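Local coordinates for protein probable glutathione S-transferase (Bordetella bronchiseptica RB50, PDB 3H1N) that probably transfers glutathione to electrophilic substrates, as a glutathione S-transferase built from a thioredoxin-like domain and an all-helical domain, at residues T69-D80 with T83-L94. Numbering follows the deposited sequence.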
loop_
_atom_site.group_PDB
_atom_site.type_symbol
_atom_site.label_atom_id
_atom_site.label_comp_id
_atom_site.label_asym_id
_atom_site.label_seq_id
_atom_site.Cartn_x
_atom_site.Cartn_y
_atom_site.Cartn_z
ATOM N N THR B 69 -6.389 14.045 12.055
ATOM C CA THR B 69 -5.984 12.924 11.189
ATOM C C THR B 69 -4.589 13.204 10.605
ATOM O O THR B 69 -4.448 13.582 9.431
ATOM C CB THR B 69 -6.998 12.652 10.058
ATOM O OG1 THR B 69 -7.202 13.851 9.309
ATOM C CG2 THR B 69 -8.352 12.183 10.609
ATOM N N PRO B 70 -3.543 13.039 11.434
ATOM C CA PRO B 70 -2.187 13.363 10.973
ATOM C C PRO B 70 -1.702 12.418 9.881
ATOM O O PRO B 70 -1.922 11.205 9.999
ATOM C CB PRO B 70 -1.338 13.171 12.229
ATOM C CG PRO B 70 -2.120 12.219 13.081
ATOM C CD PRO B 70 -3.549 12.535 12.822
ATOM N N PRO B 71 -1.045 12.963 8.833
ATOM C CA PRO B 71 -0.350 12.145 7.860
ATOM C C PRO B 71 0.900 11.551 8.469
ATOM O O PRO B 71 1.559 12.211 9.275
ATOM C CB PRO B 71 0.062 13.137 6.762
ATOM C CG PRO B 71 -0.395 14.480 7.193
ATOM C CD PRO B 71 -0.832 14.402 8.613
ATOM N N PHE B 72 1.227 10.322 8.087
ATOM C CA PHE B 72 2.518 9.733 8.462
ATOM C C PHE B 72 3.651 10.433 7.702
ATOM O O PHE B 72 4.721 10.715 8.257
ATOM C CB PHE B 72 2.533 8.237 8.158
ATOM C CG PHE B 72 3.806 7.538 8.573
ATOM C CD1 PHE B 72 4.098 7.331 9.921
ATOM C CD2 PHE B 72 4.693 7.061 7.617
ATOM C CE1 PHE B 72 5.273 6.671 10.318
ATOM C CE2 PHE B 72 5.879 6.398 8.010
ATOM C CZ PHE B 72 6.147 6.194 9.373
ATOM N N ALA B 73 3.391 10.720 6.439
ATOM C CA ALA B 73 4.386 11.326 5.556
ATOM C C ALA B 73 3.658 11.923 4.375
ATOM O O ALA B 73 2.504 11.582 4.132
ATOM C CB ALA B 73 5.377 10.273 5.068
ATOM N N PRO B 74 4.333 12.818 3.630
ATOM C CA PRO B 74 3.801 13.318 2.363
ATOM C C PRO B 74 3.729 12.190 1.337
ATOM O O PRO B 74 4.515 11.249 1.413
ATOM C CB PRO B 74 4.847 14.349 1.926
ATOM C CG PRO B 74 5.530 14.773 3.162
ATOM C CD PRO B 74 5.584 13.513 4.003
ATOM N N PRO B 75 2.813 12.287 0.356
ATOM C CA PRO B 75 1.880 13.396 0.123
ATOM C C PRO B 75 0.638 13.353 1.005
ATOM O O PRO B 75 0.239 12.288 1.481
ATOM C CB PRO B 75 1.467 13.200 -1.329
ATOM C CG PRO B 75 1.522 11.679 -1.519
ATOM C CD PRO B 75 2.723 11.252 -0.698
ATOM N N TYR B 76 0.054 14.526 1.228
ATOM C CA TYR B 76 -1.275 14.627 1.811
ATOM C C TYR B 76 -2.071 15.734 1.114
ATOM O O TYR B 76 -1.506 16.645 0.475
ATOM C CB TYR B 76 -1.243 14.761 3.350
ATOM C CG TYR B 76 -0.516 15.987 3.867
ATOM C CD1 TYR B 76 0.872 15.981 4.031
ATOM C CD2 TYR B 76 -1.217 17.139 4.207
ATOM C CE1 TYR B 76 1.556 17.116 4.514
ATOM C CE2 TYR B 76 -0.556 18.278 4.689
ATOM C CZ TYR B 76 0.836 18.259 4.836
ATOM O OH TYR B 76 1.495 19.381 5.288
ATOM N N LEU B 77 -3.370 15.585 1.144
ATOM C CA LEU B 77 -4.309 16.446 0.488
ATOM C C LEU B 77 -5.284 16.990 1.509
ATOM O O LEU B 77 -5.911 16.273 2.210
ATOM C CB LEU B 77 -5.070 15.688 -0.599
ATOM C CG LEU B 77 -5.906 16.509 -1.567
ATOM C CD1 LEU B 77 -5.083 17.163 -2.562
ATOM C CD2 LEU B 77 -7.006 15.790 -2.174
ATOM N N VAL B 78 -5.357 18.285 1.575
ATOM C CA VAL B 78 -6.338 18.958 2.418
ATOM C C VAL B 78 -7.498 19.389 1.517
ATOM O O VAL B 78 -7.341 20.243 0.639
ATOM C CB VAL B 78 -5.725 20.151 3.185
ATOM C CG1 VAL B 78 -6.695 20.645 4.258
ATOM C CG2 VAL B 78 -4.398 19.725 3.848
ATOM N N ALA B 79 -8.643 18.745 1.725
ATOM C CA ALA B 79 -9.792 18.837 0.819
ATOM C C ALA B 79 -11.051 18.702 1.642
ATOM O O ALA B 79 -11.169 17.762 2.431
ATOM C CB ALA B 79 -9.744 17.711 -0.208
ATOM N N ASP B 80 -11.982 19.640 1.472
ATOM C CA ASP B 80 -13.336 19.476 2.004
ATOM C C ASP B 80 -13.317 19.139 3.501
ATOM O O ASP B 80 -14.062 18.260 3.965
ATOM C CB ASP B 80 -14.062 18.372 1.209
ATOM C CG ASP B 80 -14.323 18.760 -0.244
ATOM O OD1 ASP B 80 -14.262 17.876 -1.132
ATOM O OD2 ASP B 80 -14.591 19.953 -0.497
ATOM N N THR B 83 -7.928 16.002 6.037
ATOM C CA THR B 83 -6.528 15.849 5.685
ATOM C C THR B 83 -6.312 14.394 5.321
ATOM O O THR B 83 -6.384 13.525 6.170
ATOM C CB THR B 83 -5.605 16.251 6.854
ATOM O OG1 THR B 83 -5.942 17.578 7.270
ATOM C CG2 THR B 83 -4.122 16.199 6.412
ATOM N N ILE B 84 -6.053 14.129 4.051
ATOM C CA ILE B 84 -6.033 12.769 3.537
ATOM C C ILE B 84 -4.608 12.418 3.117
ATOM O O ILE B 84 -4.021 13.104 2.271
ATOM C CB ILE B 84 -7.005 12.609 2.312
ATOM C CG1 ILE B 84 -8.432 13.050 2.679
ATOM C CG2 ILE B 84 -6.988 11.157 1.762
ATOM C CD1 ILE B 84 -9.353 13.290 1.463
ATOM N N ALA B 85 -4.062 11.352 3.693
ATOM C CA ALA B 85 -2.707 10.908 3.346
ATOM C C ALA B 85 -2.699 9.479 2.798
ATOM O O ALA B 85 -3.724 8.796 2.842
ATOM C CB ALA B 85 -1.778 11.037 4.563
ATOM N N GLN B 86 -1.522 9.032 2.347
ATOM C CA GLN B 86 -1.326 7.806 1.550
ATOM C C GLN B 86 -1.821 8.012 0.110
ATOM O O GLN B 86 -3.013 8.283 -0.126
ATOM C CB GLN B 86 -1.944 6.557 2.206
ATOM C CG GLN B 86 -1.237 6.070 3.504
ATOM C CD GLN B 86 0.012 5.223 3.207
ATOM O OE1 GLN B 86 0.339 4.982 2.054
ATOM N NE2 GLN B 86 0.695 4.765 4.250
ATOM N N THR B 87 -0.892 7.901 -0.840
ATOM C CA THR B 87 -1.176 8.163 -2.248
ATOM C C THR B 87 -2.429 7.437 -2.745
ATOM O O THR B 87 -3.303 8.069 -3.341
ATOM C CB THR B 87 0.043 7.835 -3.156
ATOM O OG1 THR B 87 1.184 8.559 -2.685
ATOM C CG2 THR B 87 -0.241 8.220 -4.616
ATOM N N ALA B 88 -2.518 6.133 -2.487
ATOM C CA ALA B 88 -3.678 5.326 -2.903
ATOM C C ALA B 88 -5.001 5.790 -2.260
ATOM O O ALA B 88 -6.069 5.697 -2.883
ATOM C CB ALA B 88 -3.430 3.846 -2.591
ATOM N N ASN B 89 -4.917 6.238 -1.006
ATOM C CA ASN B 89 -6.069 6.757 -0.243
ATOM C C ASN B 89 -6.542 8.110 -0.806
ATOM O O ASN B 89 -7.737 8.307 -1.019
ATOM C CB ASN B 89 -5.681 6.885 1.231
ATOM C CG ASN B 89 -6.881 7.063 2.169
ATOM O OD1 ASN B 89 -7.924 6.425 2.025
ATOM N ND2 ASN B 89 -6.711 7.929 3.150
ATOM N N ILE B 90 -5.609 9.023 -1.062
ATOM C CA ILE B 90 -5.941 10.298 -1.709
ATOM C C ILE B 90 -6.687 10.009 -3.010
ATOM O O ILE B 90 -7.760 10.559 -3.250
ATOM C CB ILE B 90 -4.690 11.185 -1.934
ATOM C CG1 ILE B 90 -4.070 11.582 -0.575
ATOM C CG2 ILE B 90 -5.040 12.428 -2.770
ATOM C CD1 ILE B 90 -2.633 12.107 -0.691
ATOM N N LEU B 91 -6.152 9.088 -3.809
ATOM C CA LEU B 91 -6.727 8.805 -5.129
ATOM C C LEU B 91 -8.092 8.131 -5.023
ATOM O O LEU B 91 -8.988 8.462 -5.792
ATOM C CB LEU B 91 -5.765 7.976 -5.984
ATOM C CG LEU B 91 -4.511 8.688 -6.505
ATOM C CD1 LEU B 91 -3.477 7.685 -7.048
ATOM C CD2 LEU B 91 -4.887 9.724 -7.564
ATOM N N LEU B 92 -8.248 7.209 -4.064
ATOM C CA LEU B 92 -9.553 6.620 -3.737
ATOM C C LEU B 92 -10.662 7.686 -3.525
ATOM O O LEU B 92 -11.799 7.524 -3.997
ATOM C CB LEU B 92 -9.448 5.729 -2.484
ATOM C CG LEU B 92 -10.706 4.955 -2.078
ATOM C CD1 LEU B 92 -10.995 3.815 -3.047
ATOM C CD2 LEU B 92 -10.596 4.437 -0.616
ATOM N N PHE B 93 -10.333 8.749 -2.794
ATOM C CA PHE B 93 -11.268 9.847 -2.577
ATOM C C PHE B 93 -11.616 10.527 -3.900
ATOM O O PHE B 93 -12.790 10.766 -4.189
ATOM C CB PHE B 93 -10.727 10.871 -1.555
ATOM C CG PHE B 93 -11.481 12.169 -1.560
ATOM C CD1 PHE B 93 -12.791 12.230 -1.070
ATOM C CD2 PHE B 93 -10.907 13.314 -2.106
ATOM C CE1 PHE B 93 -13.513 13.431 -1.098
ATOM C CE2 PHE B 93 -11.627 14.536 -2.153
ATOM C CZ PHE B 93 -12.923 14.590 -1.642
ATOM N N LEU B 94 -10.595 10.825 -4.702
ATOM C CA LEU B 94 -10.822 11.504 -5.984
ATOM C C LEU B 94 -11.641 10.653 -6.939
ATOM O O LEU B 94 -12.466 11.177 -7.705
ATOM C CB LEU B 94 -9.497 11.909 -6.635
ATOM C CG LEU B 94 -8.623 12.820 -5.765
ATOM C CD1 LEU B 94 -7.298 13.157 -6.452
ATOM C CD2 LEU B 94 -9.384 14.103 -5.369
HETATM O O HOH W 1 -3.671 12.710 6.957
HETATM O O HOH W 2 -9.592 13.988 7.760
HETATM O O HOH W 3 1.113 9.925 2.318
#
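Thr-69 lies beside Thr-83 at the edge of the sheet without pairing to it, and two waters bridge them. One gives a proton to each of the carbonyl oxygens Thr-69 O and Thr-83 O; the other, between Thr-69 OG1 and Thr-83 N, accepts from that amide. Two residues on, Pro-71 lays its ring against the hairpin: CB meets Ala-85 CB at 3.6 Å, and CG sits over one face of the Tyr-76 ring, toward its rim. A third water accepts the proton of Gln-86 N and donates to both Ala-73 O and Pro-75 O. Pro-75 follows a cis peptide bond. This cis-proline just ahead of a strand is a hallmark of the thioredoxin fold; in glutathione S-transferases the loop at this proline helps to bind glutathione, and it probably does so here. Strands 76-79 and 82-85 form the antiparallel hairpin that leads into helix 87-97. Pro-75 CG rests 3.3 Å from Thr-87 OG1 in the helix's first turn, their side chains crossing at about a right angle. Tyr-76 holds CG between the backbone N and the carbonyl carbon (chi1 61°), which brings the ring alongside Thr-83, with CD2 3.8 Å from Thr-83 CG2; its hydroxyl is hydrogen-bonded to Asp-62 OD2. Leu-77 pairs with Ile-84 through two nearly straight hydrogen bonds, Leu-77 N to Ile-84 O and Ile-84 N to Leu-77 O, each 2.8 Å. Its side chain lies on the face that also carries Ile-84, away from the Tyr-76 side. There CB already lies 3.9 Å from Ile-90 CG2, and with CG anti to the backbone N (chi1 -168°) CD2 reaches the same methyl. Beyond it, Ala-79 CB lies 4.2 Å from Phe-93 CE2, and Asp-80 sets OD1 at the edge of that ring, 3.6 Å from Phe-93 CZ, with carboxylate and ring planes 73° apart.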